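Local structure of extracellular ligand-binding receptor (Verminephrobacter eiseniae, 4M88) at residues His120-Asp125 and Thr285-Glu290; Lys126-Glu131 and Val253-Asp258; Gly328-Asp333 and Ala339-Val344. The protein probably binds amino acids or similar small solutes outside the cytoplasm and delivers them to an ABC transporter. All coordinates share one frame; numbering follows the deposited sequence.

Contact 1 (His120-Asp125 and Thr285-Glu290); sequences HVRAGD and TEFQLE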
ATOM      1  N   HIS A 120       1.036   5.096   9.787  1.00 11.71           N
ATOM      2  CA  HIS A 120       0.470   4.416   8.618  1.00 11.57           C
ATOM      3  C   HIS A 120      -0.620   5.253   7.984  1.00 11.95           C
ATOM      4  O   HIS A 120      -1.545   5.680   8.661  1.00 12.61           O
ATOM      5  CB  HIS A 120      -0.085   3.049   9.027  1.00 11.53           C
ATOM      6  CG  HIS A 120       0.922   2.204   9.734  1.00 13.20           C
ATOM      7  ND1 HIS A 120       1.860   1.449   9.060  1.00 14.65           N
ATOM      8  CD2 HIS A 120       1.189   2.050  11.052  1.00 13.87           C
ATOM      9  CE1 HIS A 120       2.643   0.844   9.938  1.00 17.43           C
ATOM     10  NE2 HIS A 120       2.261   1.197  11.153  1.00 17.02           N
ATOM     11  N   VAL A 121      -0.493   5.498   6.684  1.00 11.93           N
ATOM     12  CA  VAL A 121      -1.462   6.307   5.958  1.00 12.43           C
ATOM     13  C   VAL A 121      -2.527   5.405   5.314  1.00 13.20           C
ATOM     14  O   VAL A 121      -3.686   5.782   5.221  1.00 16.99           O
ATOM     15  CB  VAL A 121      -0.757   7.191   4.905  1.00 13.98           C
ATOM     16  CG1 VAL A 121      -1.762   7.966   4.086  1.00 20.15           C
ATOM     17  CG2 VAL A 121       0.195   8.166   5.609  1.00 13.82           C
ATOM     18  N   ARG A 122      -2.129   4.221   4.869  1.00 14.06           N
ATOM     19  CA  ARG A 122      -3.094   3.294   4.283  1.00 13.75           C
ATOM     20  C   ARG A 122      -3.731   2.447   5.373  1.00 17.49           C
ATOM     21  O   ARG A 122      -3.106   2.169   6.406  1.00 14.10           O
ATOM     22  CB  ARG A 122      -2.415   2.363   3.277  1.00 13.42           C
ATOM     23  CG  ARG A 122      -1.279   1.552   3.908  1.00 17.98           C
ATOM     24  CD  ARG A 122      -0.927   0.345   3.061  1.00 21.54           C
ATOM     25  NE  ARG A 122      -0.831   0.723   1.653  1.00 26.06           N
ATOM     26  CZ  ARG A 122      -1.235  -0.044   0.647  1.00 35.24           C
ATOM     27  NH1 ARG A 122      -1.104   0.373  -0.609  1.00 33.49           N
ATOM     28  NH2 ARG A 122      -1.765  -1.237   0.899  1.00 34.08           N
ATOM     29  N   ALA A 123      -4.968   2.021   5.139  1.00 14.90           N
ATOM     30  CA  ALA A 123      -5.606   1.056   6.027  1.00 15.09           C
ATOM     31  C   ALA A 123      -4.786  -0.231   6.019  1.00 11.99           C
ATOM     32  O   ALA A 123      -4.088  -0.538   5.037  1.00 13.33           O
ATOM     33  CB  ALA A 123      -7.033   0.775   5.572  1.00 12.99           C
ATOM     34  N   GLY A 124      -4.856  -0.990   7.105  1.00 14.24           N
ATOM     35  CA  GLY A 124      -4.079  -2.215   7.184  1.00 13.79           C
ATOM     36  C   GLY A 124      -4.676  -3.381   6.406  1.00 17.23           C
ATOM     37  O   GLY A 124      -5.872  -3.381   6.099  1.00 15.69           O
ATOM     38  N   ASP A 125      -3.829  -4.359   6.083  1.00 16.40           N
ATOM     39  CA  ASP A 125      -4.267  -5.603   5.461  1.00 13.75           C
ATOM     40  C   ASP A 125      -5.393  -6.249   6.257  1.00 12.10           C
ATOM     41  O   ASP A 125      -6.290  -6.852   5.672  1.00 14.04           O
ATOM     42  CB  ASP A 125      -3.096  -6.591   5.332  1.00 14.13           C
ATOM     43  CG  ASP A 125      -2.145  -6.233   4.198  1.00 18.74           C
ATOM     44  OD1 ASP A 125      -2.343  -5.173   3.567  1.00 18.53           O
ATOM     45  OD2 ASP A 125      -1.191  -7.015   3.957  1.00 20.56           O
ATOM     46  N   THR A 285      -1.768   5.405 -11.141  1.00 13.89           N
ATOM     47  CA  THR A 285      -1.909   4.197 -10.327  1.00 15.94           C
ATOM     48  C   THR A 285      -2.105   4.522  -8.846  1.00 15.77           C
ATOM     49  O   THR A 285      -1.864   5.653  -8.396  1.00 13.92           O
ATOM     50  CB  THR A 285      -0.678   3.286 -10.426  1.00 18.74           C
ATOM     51  OG1 THR A 285       0.415   3.877  -9.710  1.00 16.03           O
ATOM     52  CG2 THR A 285      -0.282   3.079 -11.867  1.00 21.48           C
ATOM     53  N   GLU A 286      -2.516   3.505  -8.094  1.00 16.61           N
ATOM     54  CA  GLU A 286      -2.710   3.619  -6.656  1.00 16.64           C
ATOM     55  C   GLU A 286      -1.389   3.899  -5.932  1.00 13.56           C
ATOM     56  O   GLU A 286      -1.365   4.587  -4.914  1.00 14.02           O
ATOM     57  CB  GLU A 286      -3.339   2.328  -6.123  1.00 16.89           C
ATOM     58  CG  GLU A 286      -4.763   2.056  -6.646  1.00 21.95           C
ATOM     59  CD  GLU A 286      -4.798   1.400  -8.023  1.00 31.77           C
ATOM     60  OE1 GLU A 286      -3.735   1.284  -8.677  1.00 23.24           O
ATOM     61  OE2 GLU A 286      -5.904   0.990  -8.445  1.00 34.25           O
ATOM     62  N   PHE A 287      -0.285   3.376  -6.450  1.00 13.71           N
ATOM     63  CA  PHE A 287       1.005   3.655  -5.816  1.00 12.54           C
ATOM     64  C   PHE A 287       1.446   5.107  -5.984  1.00 12.54           C
ATOM     65  O   PHE A 287       2.042   5.683  -5.078  1.00 10.69           O
ATOM     66  CB  PHE A 287       2.085   2.693  -6.297  1.00 16.94           C
ATOM     67  CG  PHE A 287       1.991   1.338  -5.657  1.00 21.12           C
ATOM     68  CD1 PHE A 287       1.809   1.229  -4.281  1.00 25.91           C
ATOM     69  CD2 PHE A 287       2.025   0.188  -6.422  1.00 24.29           C
ATOM     70  CE1 PHE A 287       1.689  -0.022  -3.673  1.00 24.86           C
ATOM     71  CE2 PHE A 287       1.913  -1.062  -5.826  1.00 20.69           C
ATOM     72  CZ  PHE A 287       1.747  -1.165  -4.448  1.00 22.05           C
ATOM     73  N   GLN A 288       1.163   5.699  -7.137  1.00 11.67           N
ATOM     74  CA  GLN A 288       1.417   7.133  -7.304  1.00  9.69           C
ATOM     75  C   GLN A 288       0.604   7.927  -6.289  1.00 11.73           C
ATOM     76  O   GLN A 288       1.115   8.840  -5.655  1.00  9.79           O
ATOM     77  CB  GLN A 288       1.079   7.578  -8.730  1.00 11.18           C
ATOM     78  CG  GLN A 288       2.086   7.035  -9.739  1.00 11.67           C
ATOM     79  CD  GLN A 288       1.620   7.132 -11.161  1.00 17.98           C
ATOM     80  OE1 GLN A 288       0.437   7.321 -11.421  1.00 15.96           O
ATOM     81  NE2 GLN A 288       2.555   6.994 -12.106  1.00 17.43           N
ATOM     82  N   LEU A 289      -0.665   7.576  -6.126  1.00 10.01           N
ATOM     83  CA  LEU A 289      -1.512   8.315  -5.197  1.00 12.18           C
ATOM     84  C   LEU A 289      -1.053   8.099  -3.763  1.00 11.26           C
ATOM     85  O   LEU A 289      -1.073   9.024  -2.958  1.00 11.89           O
ATOM     86  CB  LEU A 289      -2.989   7.939  -5.374  1.00 12.15           C
ATOM     87  CG  LEU A 289      -3.964   8.600  -4.398  1.00 12.10           C
ATOM     88  CD1 LEU A 289      -3.854  10.114  -4.466  1.00 13.60           C
ATOM     89  CD2 LEU A 289      -5.385   8.174  -4.732  1.00 15.24           C
ATOM     90  N   GLU A 290      -0.619   6.881  -3.448  1.00 10.21           N
ATOM     91  CA  GLU A 290      -0.113   6.576  -2.111  1.00  9.75           C
ATOM     92  C   GLU A 290       1.125   7.401  -1.798  1.00 10.43           C
ATOM     93  O   GLU A 290       1.280   7.896  -0.677  1.00 11.07           O
ATOM     94  CB  GLU A 290       0.221   5.085  -1.989  1.00 15.34           C
ATOM     95  CG  GLU A 290       0.636   4.670  -0.587  1.00 17.86           C
ATOM     96  CD  GLU A 290       0.300   3.216  -0.275  1.00 23.95           C
ATOM     97  OE1 GLU A 290      -0.000   2.437  -1.217  1.00 22.82           O
ATOM     98  OE2 GLU A 290       0.321   2.852   0.922  1.00 21.08           O
TER
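Arg122 and Glu290 meet in a bidentate, side-on salt bridge between the loop 120-125 and the first turns of helix 286-303. The tight part is this one pair. Arg122 NE donates to Glu290 OE2 at 2.5 Å, almost straight. Arg122 NH1 donates to Glu290 OE1 at 2.4 Å; both bonds are short, and this one is doubtfully so. The carboxylate lies nearly coplanar with the guanidinium, at its NE/NH1 edge, with the planes 11° apart. NE lies on the syn side of OE2. The Arg122 chain bends at chi3 (46°), which turns that edge to the helix. The Glu290 chain reaches out extended, its CG trans to the backbone N (chi1 -175°).

Elsewhere the contact is loose. The ring of Phe287 approaches the guanidinium obliquely, with CE1 4.2 Å from Arg122 NH1. Farther along, Thr285 and Gln288 form a capping box at the partly exposed helix start. Glu286, also partly exposed, bonds a glycerol that probably comes from the crystallisation liquor.

Asn102 serves both sides: its ND2 bonds Glu290 OE2 and its OD1 bonds the backbone N of Val121 and of Arg122. Arg122 NH1 also bonds Ser231 O. These extra partners leave the buried pair little freedom to rotate. Two nearly straight bonds from a guanidinium to an acid suggest that both groups are ionised. The loop 120-125 is thereby tied to the start of helix 286-303.

Contact 2 (Lys126-Glu131 and Val253-Asp258); sequences KQEIEE and VQAFPD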
ATOM      1  N   LYS A 126      -5.367  -6.114   7.583  1.00 14.32           N
ATOM      2  CA  LYS A 126      -6.380  -6.794   8.394  1.00 14.18           C
ATOM      3  C   LYS A 126      -7.779  -6.264   8.100  1.00 15.18           C
ATOM      4  O   LYS A 126      -8.734  -7.029   7.899  1.00 14.09           O
ATOM      5  CB  LYS A 126      -6.056  -6.672   9.883  1.00 16.17           C
ATOM      6  CG  LYS A 126      -7.065  -7.359  10.797  1.00 16.18           C
ATOM      7  CD  LYS A 126      -6.548  -7.459  12.226  1.00 20.83           C
ATOM      8  CE  LYS A 126      -7.653  -7.935  13.162  1.00 27.55           C
ATOM      9  NZ  LYS A 126      -7.086  -8.366  14.460  1.00 34.81           N
ATOM     10  N   GLN A 127      -7.903  -4.945   8.054  1.00 14.21           N
ATOM     11  CA  GLN A 127      -9.197  -4.349   7.768  1.00 13.28           C
ATOM     12  C   GLN A 127      -9.606  -4.626   6.334  1.00 13.12           C
ATOM     13  O   GLN A 127     -10.783  -4.866   6.061  1.00 16.30           O
ATOM     14  CB  GLN A 127      -9.178  -2.855   8.017  1.00 14.93           C
ATOM     15  CG  GLN A 127     -10.584  -2.286   8.085  1.00 18.56           C
ATOM     16  CD  GLN A 127     -10.593  -0.781   8.021  1.00 20.66           C
ATOM     17  OE1 GLN A 127      -9.561  -0.132   8.191  1.00 22.34           O
ATOM     18  NE2 GLN A 127     -11.764  -0.214   7.774  1.00 16.63           N
ATOM     19  N   GLU A 128      -8.652  -4.594   5.412  1.00 12.66           N
ATOM     20  CA  GLU A 128      -8.966  -4.946   4.025  1.00 12.67           C
ATOM     21  C   GLU A 128      -9.472  -6.385   3.889  1.00 12.70           C
ATOM     22  O   GLU A 128     -10.432  -6.652   3.159  1.00 14.25           O
ATOM     23  CB  GLU A 128      -7.756  -4.721   3.117  1.00 12.31           C
ATOM     24  CG  GLU A 128      -7.361  -3.251   3.039  1.00 12.38           C
ATOM     25  CD  GLU A 128      -6.463  -2.937   1.853  1.00 27.52           C
ATOM     26  OE1 GLU A 128      -5.913  -3.886   1.246  1.00 24.94           O
ATOM     27  OE2 GLU A 128      -6.320  -1.735   1.524  1.00 26.93           O
ATOM     28  N   ILE A 129      -8.811  -7.309   4.575  1.00 12.44           N
ATOM     29  CA  ILE A 129      -9.215  -8.718   4.550  1.00 12.52           C
ATOM     30  C   ILE A 129     -10.581  -8.946   5.208  1.00 13.02           C
ATOM     31  O   ILE A 129     -11.392  -9.750   4.716  1.00 14.86           O
ATOM     32  CB  ILE A 129      -8.132  -9.598   5.203  1.00 12.31           C
ATOM     33  CG1 ILE A 129      -6.944  -9.756   4.242  1.00 12.71           C
ATOM     34  CG2 ILE A 129      -8.679 -10.968   5.563  1.00 13.98           C
ATOM     35  CD1 ILE A 129      -5.667 -10.239   4.929  1.00 15.26           C
ATOM     36  N   GLU A 130     -10.850  -8.243   6.309  1.00 13.30           N
ATOM     37  CA  GLU A 130     -12.164  -8.344   6.946  1.00 13.96           C
ATOM     38  C   GLU A 130     -13.254  -7.867   5.991  1.00 17.67           C
ATOM     39  O   GLU A 130     -14.318  -8.482   5.888  1.00 15.18           O
ATOM     40  CB  GLU A 130     -12.203  -7.571   8.263  1.00 17.52           C
ATOM     41  CG  GLU A 130     -11.419  -8.263   9.390  1.00 21.12           C
ATOM     42  CD  GLU A 130     -11.197  -7.373  10.612  1.00 33.70           C
ATOM     43  OE1 GLU A 130     -11.329  -6.131  10.498  1.00 34.72           O
ATOM     44  OE2 GLU A 130     -10.883  -7.925  11.690  1.00 34.72           O
ATOM     45  N   GLU A 131     -12.973  -6.775   5.289  1.00 15.10           N
ATOM     46  CA  GLU A 131     -13.880  -6.244   4.274  1.00 16.99           C
ATOM     47  C   GLU A 131     -14.103  -7.227   3.118  1.00 17.06           C
ATOM     48  O   GLU A 131     -15.229  -7.389   2.647  1.00 16.16           O
ATOM     49  CB  GLU A 131     -13.325  -4.925   3.732  1.00 22.91           C
ATOM     50  CG  GLU A 131     -14.203  -4.265   2.696  1.00 36.51           C
ATOM     51  CD  GLU A 131     -15.336  -3.468   3.309  1.00 51.89           C
ATOM     52  OE1 GLU A 131     -15.461  -3.466   4.555  1.00 54.96           O
ATOM     53  OE2 GLU A 131     -16.096  -2.837   2.540  1.00 58.74           O
ATOM     54  N   VAL A 253      -9.340  -4.299  -3.290  1.00 11.63           N
ATOM     55  CA  VAL A 253      -9.648  -3.482  -2.116  1.00 11.95           C
ATOM     56  C   VAL A 253      -8.749  -2.265  -2.170  1.00 17.30           C
ATOM     57  O   VAL A 253      -7.521  -2.397  -2.235  1.00 25.34           O
ATOM     58  CB  VAL A 253      -9.371  -4.222  -0.818  1.00 17.44           C
ATOM     59  CG1 VAL A 253      -9.873  -3.409   0.353  1.00 20.53           C
ATOM     60  CG2 VAL A 253     -10.071  -5.527  -0.842  1.00 20.05           C
ATOM     61  N   GLN A 254      -9.349  -1.080  -2.154  1.00 13.74           N
ATOM     62  CA  GLN A 254      -8.580   0.159  -2.269  1.00 11.95           C
ATOM     63  C   GLN A 254      -8.440   0.832  -0.922  1.00 15.27           C
ATOM     64  O   GLN A 254      -9.397   0.885  -0.152  1.00 13.61           O
ATOM     65  CB  GLN A 254      -9.259   1.125  -3.236  1.00 16.16           C
ATOM     66  CG  GLN A 254      -9.479   0.568  -4.631  1.00 19.56           C
ATOM     67  CD  GLN A 254      -8.205   0.474  -5.458  1.00 27.36           C
ATOM     68  OE1 GLN A 254      -7.100   0.286  -4.930  1.00 29.31           O
ATOM     69  NE2 GLN A 254      -8.356   0.601  -6.771  1.00 27.99           N
ATOM     70  N   ALA A 255      -7.248   1.353  -0.635  1.00 11.90           N
ATOM     71  CA  ALA A 255      -7.007   2.057   0.620  1.00 12.42           C
ATOM     72  C   ALA A 255      -7.133   3.560   0.419  1.00 12.15           C
ATOM     73  O   ALA A 255      -7.064   4.332   1.380  1.00 13.66           O
ATOM     74  CB  ALA A 255      -5.618   1.719   1.170  1.00 15.01           C
ATOM     75  N   PHE A 256      -7.332   3.968  -0.829  1.00 12.84           N
ATOM     76  CA  PHE A 256      -7.385   5.386  -1.171  1.00 11.84           C
ATOM     77  C   PHE A 256      -8.463   5.576  -2.223  1.00 14.59           C
ATOM     78  O   PHE A 256      -8.838   4.601  -2.893  1.00 15.01           O
ATOM     79  CB  PHE A 256      -6.034   5.819  -1.752  1.00 15.74           C
ATOM     80  CG  PHE A 256      -4.883   5.608  -0.823  1.00 15.54           C
ATOM     81  CD1 PHE A 256      -4.687   6.465   0.251  1.00 20.98           C
ATOM     82  CD2 PHE A 256      -4.000   4.548  -1.010  1.00 19.15           C
ATOM     83  CE1 PHE A 256      -3.625   6.283   1.121  1.00 20.35           C
ATOM     84  CE2 PHE A 256      -2.936   4.357  -0.142  1.00 21.97           C
ATOM     85  CZ  PHE A 256      -2.748   5.231   0.926  1.00 17.35           C
ATOM     86  N   PRO A 257      -8.954   6.821  -2.393  1.00 15.98           N
ATOM     87  CA  PRO A 257      -9.891   7.094  -3.495  1.00 15.31           C
ATOM     88  C   PRO A 257      -9.246   6.736  -4.824  1.00 17.11           C
ATOM     89  O   PRO A 257      -8.020   6.651  -4.920  1.00 14.52           O
ATOM     90  CB  PRO A 257     -10.107   8.612  -3.409  1.00 21.98           C
ATOM     91  CG  PRO A 257      -9.835   8.951  -1.963  1.00 26.36           C
ATOM     92  CD  PRO A 257      -8.710   8.019  -1.563  1.00 21.31           C
ATOM     93  N   ASP A 258     -10.056   6.497  -5.844  1.00 11.89           N
ATOM     94  CA  ASP A 258      -9.500   6.065  -7.111  1.00 11.63           C
ATOM     95  C   ASP A 258      -8.621   7.166  -7.697  1.00 11.62           C
ATOM     96  O   ASP A 258      -9.032   8.322  -7.739  1.00 16.79           O
ATOM     97  CB  ASP A 258     -10.616   5.702  -8.092  1.00 17.70           C
ATOM     98  CG  ASP A 258     -10.079   5.023  -9.334  1.00 23.70           C
ATOM     99  OD1 ASP A 258      -9.609   5.756 -10.229  1.00 21.76           O
ATOM    100  OD2 ASP A 258     -10.104   3.767  -9.391  1.00 23.82           O
TER
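Glu128 and Val253 bring their backbones closest, with CA atoms 6.3 Å apart where helix 125-138 passes the end of strand 250-254. Both side chains start out toward the opposite segment and then slide past each other in opposite directions. Val253 CG1 does most of the touching. It lies 3.7 Å from Glu128 CG, so a methyl packs against the aliphatic part of the acid. A chi1 of -173° swings CG1 away from the Val253 backbone N and sets this methyl beside the Glu128 chain. Its other methyl, CG2, comes only within 4.2 Å of Glu128 O.

Beyond CG the Glu128 chain is extended (chi2 -163°) and carries its carboxylate past Val253 to the turn after the strand. There Glu128 OE2 sits 3.5 Å from Ala255 CB. Glu128 OE2 and Ser231 OG share a hydrogen bond, and the same hydroxyl also bonds Val253 O. Ser231 thus links helix and strand indirectly. Gln254 points the other way, and its NE2 bonds Glu286 OE2 and Tyr357 OH. On the far side of the helix, Ile129 packs on helix 152-166.

The helix and strand belong to the same alpha/beta lobe, so this is helix-on-sheet packing within it. No hydrogen bond or salt bridge joins the two segments directly. The chemistry is a buried carboxyl group laid against methyls. Such apolar surroundings would tend to raise its pKa, but the geometry leaves the charge of Glu128 open.

Contact 3 (Gly328-Asp333 and Ala339-Val344); sequences GGFHLD and AGSRYV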
ATOM      1  N   GLY A 328      -8.286  17.181   1.347  1.00 20.92           N
ATOM      2  CA  GLY A 328      -9.137  17.184   0.166  1.00 21.49           C
ATOM      3  C   GLY A 328     -10.181  16.081   0.114  1.00 18.59           C
ATOM      4  O   GLY A 328     -10.528  15.590  -0.958  1.00 18.06           O
ATOM      5  N   GLY A 329     -10.694  15.683   1.273  1.00 19.62           N
ATOM      6  CA  GLY A 329     -11.692  14.629   1.302  1.00 20.79           C
ATOM      7  C   GLY A 329     -11.183  13.316   1.844  1.00 21.42           C
ATOM      8  O   GLY A 329     -11.975  12.427   2.160  1.00 26.68           O
ATOM      9  N   PHE A 330      -9.861  13.177   1.930  1.00 19.14           N
ATOM     10  CA  PHE A 330      -9.258  11.992   2.528  1.00 13.61           C
ATOM     11  C   PHE A 330      -8.852  12.345   3.949  1.00 21.57           C
ATOM     12  O   PHE A 330      -8.038  13.254   4.168  1.00 18.90           O
ATOM     13  CB  PHE A 330      -8.045  11.526   1.717  1.00 13.56           C
ATOM     14  CG  PHE A 330      -7.399  10.274   2.255  1.00 15.50           C
ATOM     15  CD1 PHE A 330      -8.007   9.034   2.074  1.00 15.81           C
ATOM     16  CD2 PHE A 330      -6.190  10.337   2.938  1.00 17.89           C
ATOM     17  CE1 PHE A 330      -7.427   7.879   2.572  1.00 16.92           C
ATOM     18  CE2 PHE A 330      -5.596   9.182   3.435  1.00 19.53           C
ATOM     19  CZ  PHE A 330      -6.221   7.950   3.251  1.00 14.45           C
ATOM     20  N   HIS A 331      -9.442  11.649   4.916  1.00 13.66           N
ATOM     21  CA  HIS A 331      -9.247  11.982   6.320  1.00 14.00           C
ATOM     22  C   HIS A 331      -8.162  11.116   6.929  1.00 13.04           C
ATOM     23  O   HIS A 331      -8.010   9.946   6.571  1.00 16.57           O
ATOM     24  CB  HIS A 331     -10.538  11.763   7.107  1.00 21.30           C
ATOM     25  CG  HIS A 331     -11.676  12.617   6.651  1.00 30.91           C
ATOM     26  ND1 HIS A 331     -12.243  13.589   7.446  1.00 37.97           N
ATOM     27  CD2 HIS A 331     -12.364  12.636   5.485  1.00 34.32           C
ATOM     28  CE1 HIS A 331     -13.229  14.173   6.787  1.00 40.04           C
ATOM     29  NE2 HIS A 331     -13.321  13.613   5.596  1.00 34.16           N
ATOM     30  N   LEU A 332      -7.418  11.703   7.863  1.00 13.81           N
ATOM     31  CA  LEU A 332      -6.411  10.991   8.630  1.00 12.63           C
ATOM     32  C   LEU A 332      -6.481  11.474  10.059  1.00 14.85           C
ATOM     33  O   LEU A 332      -6.694  12.662  10.312  1.00 16.88           O
ATOM     34  CB  LEU A 332      -5.008  11.297   8.109  1.00 14.75           C
ATOM     35  CG  LEU A 332      -4.548  10.565   6.854  1.00 19.30           C
ATOM     36  CD1 LEU A 332      -3.192  11.096   6.448  1.00 23.54           C
ATOM     37  CD2 LEU A 332      -4.460   9.080   7.120  1.00 16.24           C
ATOM     38  N   ASP A 333      -6.279  10.553  10.993  1.00 13.15           N
ATOM     39  CA  ASP A 333      -6.265  10.894  12.410  1.00 15.69           C
ATOM     40  C   ASP A 333      -5.313   9.947  13.123  1.00 14.35           C
ATOM     41  O   ASP A 333      -5.531   8.734  13.108  1.00 15.84           O
ATOM     42  CB  ASP A 333      -7.665  10.734  13.000  1.00 15.03           C
ATOM     43  CG  ASP A 333      -7.762  11.232  14.440  1.00 25.52           C
ATOM     44  OD1 ASP A 333      -6.766  11.779  14.964  1.00 22.75           O
ATOM     45  OD2 ASP A 333      -8.849  11.092  15.046  1.00 30.67           O
ATOM     46  N   ALA A 339      -2.088   4.249  13.311  1.00 14.44           N
ATOM     47  CA  ALA A 339      -2.833   3.918  12.091  1.00 13.99           C
ATOM     48  C   ALA A 339      -3.841   5.024  11.824  1.00 16.12           C
ATOM     49  O   ALA A 339      -4.825   5.163  12.554  1.00 18.94           O
ATOM     50  CB  ALA A 339      -3.554   2.583  12.238  1.00 14.74           C
ATOM     51  N   GLY A 340      -3.598   5.808  10.779  1.00 11.68           N
ATOM     52  CA  GLY A 340      -4.339   7.040  10.584  1.00 11.70           C
ATOM     53  C   GLY A 340      -5.587   6.919   9.744  1.00 17.78           C
ATOM     54  O   GLY A 340      -6.398   7.844   9.720  1.00 13.07           O
ATOM     55  N   SER A 341      -5.755   5.789   9.059  1.00 14.91           N
ATOM     56  CA  SER A 341      -6.879   5.655   8.136  1.00 12.55           C
ATOM     57  C   SER A 341      -7.652   4.354   8.322  1.00 16.70           C
ATOM     58  O   SER A 341      -7.052   3.298   8.468  1.00 16.80           O
ATOM     59  CB  SER A 341      -6.383   5.739   6.686  1.00 11.62           C
ATOM     60  OG  SER A 341      -7.449   5.506   5.771  1.00 12.67           O
ATOM     61  N   ARG A 342      -8.981   4.438   8.296  1.00 12.80           N
ATOM     62  CA  ARG A 342      -9.823   3.238   8.200  1.00 16.95           C
ATOM     63  C   ARG A 342     -10.605   3.198   6.879  1.00 16.43           C
ATOM     64  O   ARG A 342     -11.612   2.484   6.749  1.00 18.30           O
ATOM     65  CB  ARG A 342     -10.778   3.144   9.388  1.00 18.78           C
ATOM     66  CG  ARG A 342     -10.166   2.549  10.665  1.00 20.74           C
ATOM     67  CD  ARG A 342     -11.275   2.064  11.634  1.00 53.26           C
ATOM     68  NE  ARG A 342     -11.389   0.603  11.677  1.00 56.20           N
ATOM     69  CZ  ARG A 342     -12.525  -0.079  11.531  1.00 58.87           C
ATOM     70  NH1 ARG A 342     -13.672   0.559  11.330  1.00 59.73           N
ATOM     71  NH2 ARG A 342     -12.514  -1.406  11.585  1.00 59.25           N
ATOM     72  N   TYR A 343     -10.144   3.964   5.897  1.00 14.38           N
ATOM     73  CA  TYR A 343     -10.775   3.971   4.577  1.00 15.14           C
ATOM     74  C   TYR A 343     -10.493   2.661   3.838  1.00 14.47           C
ATOM     75  O   TYR A 343      -9.351   2.308   3.592  1.00 12.95           O
ATOM     76  CB  TYR A 343     -10.273   5.161   3.738  1.00 18.36           C
ATOM     77  CG  TYR A 343     -10.888   5.260   2.349  1.00 17.49           C
ATOM     78  CD1 TYR A 343     -11.882   6.188   2.075  1.00 28.25           C
ATOM     79  CD2 TYR A 343     -10.464   4.431   1.310  1.00 17.56           C
ATOM     80  CE1 TYR A 343     -12.446   6.282   0.808  1.00 26.86           C
ATOM     81  CE2 TYR A 343     -11.025   4.514   0.045  1.00 14.67           C
ATOM     82  CZ  TYR A 343     -12.005   5.449  -0.201  1.00 20.09           C
ATOM     83  OH  TYR A 343     -12.565   5.527  -1.461  1.00 23.97           O
ATOM     84  N   VAL A 344     -11.551   1.949   3.463  1.00 12.62           N
ATOM     85  CA  VAL A 344     -11.401   0.760   2.634  1.00 11.72           C
ATOM     86  C   VAL A 344     -12.569   0.743   1.650  1.00 14.89           C
ATOM     87  O   VAL A 344     -13.711   0.951   2.041  1.00 17.46           O
ATOM     88  CB  VAL A 344     -11.399  -0.524   3.495  1.00 19.09           C
ATOM     89  CG1 VAL A 344     -11.751  -1.717   2.657  1.00 28.37           C
ATOM     90  CG2 VAL A 344     -10.049  -0.731   4.184  1.00 19.62           C
TER
HETATM   91  O   HOH W   1      -9.153   7.859   5.613  1.00 16.34           O
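Asp333 N donates to Gly340 O at 3.0 Å, the one direct hydrogen bond between the two segments. The donor lies in the carbonyl plane, on a lone pair, and the bond is fairly straight (159°). Two CA-H...O contacts flank it. Leu332 CA is 3.3 Å from Gly340 O, and Gly340 CA is 3.3 Å from Asp333 O. The segments run roughly antiparallel here, 150° apart. Leu332 CD2 rests against the Gly340 carbonyl and Ser341 CB.

Farther along, Ser341 OG lies 3.7 Å from Phe330 CZ, oblique to the ring. Phe330 CE1 meets Tyr343 CB, also obliquely, at 4.1 Å. Water 1 bridges the backbone of His331 to the Ser341 hydroxyl. It donates to His331 O at 2.6 Å and to Ser341 OG at 2.9 Å. The water also sits over one face of the Phe330 ring, offset toward the rim.

An ST turn positions Ser341. With chi1 at 175°, its OG lies beside the carbonyl carbon and accepts from Tyr343 N at 3.1 Å. OG therefore accepts from both the water and Tyr343 N. Asp333 OD1 turns to Ser335 OG.

Strand 330-332 pairs with strand 325-327 in a small antiparallel hairpin, and Leu332 packs on Ile325 and Ile327. Phe330 also meets the ring of Phe256. The segment 339-344 leads on into strand 345-349 of the larger mixed sheet, with Val344 packed on helix 125-138.

How the contacts relate
The three contacts cluster about the crossings between the two lobes, as expected for the hinge of a type I periplasmic binding protein. Segments 120-125, 253-258 and 339-344 lie on the three crossings. The centres of contacts 1 and 2 are about 9 Å apart. The centre of contact 3 lies about 10 Å from that of contact 1. Phe256 of contact 2 packs on contact 1, its CE2 3.4 Å from Glu290 CD. Contact 3 joins contact 1 through His120 O and Gly340 N, 3.0 Å apart, and contact 2 through Gln127 NE2 and Arg342 O, 2.9 Å apart. Glycerols, probably from the crystallisation liquor, lie near Asp125, Glu286, Gln254 and Ser341; such molecules often mark pockets.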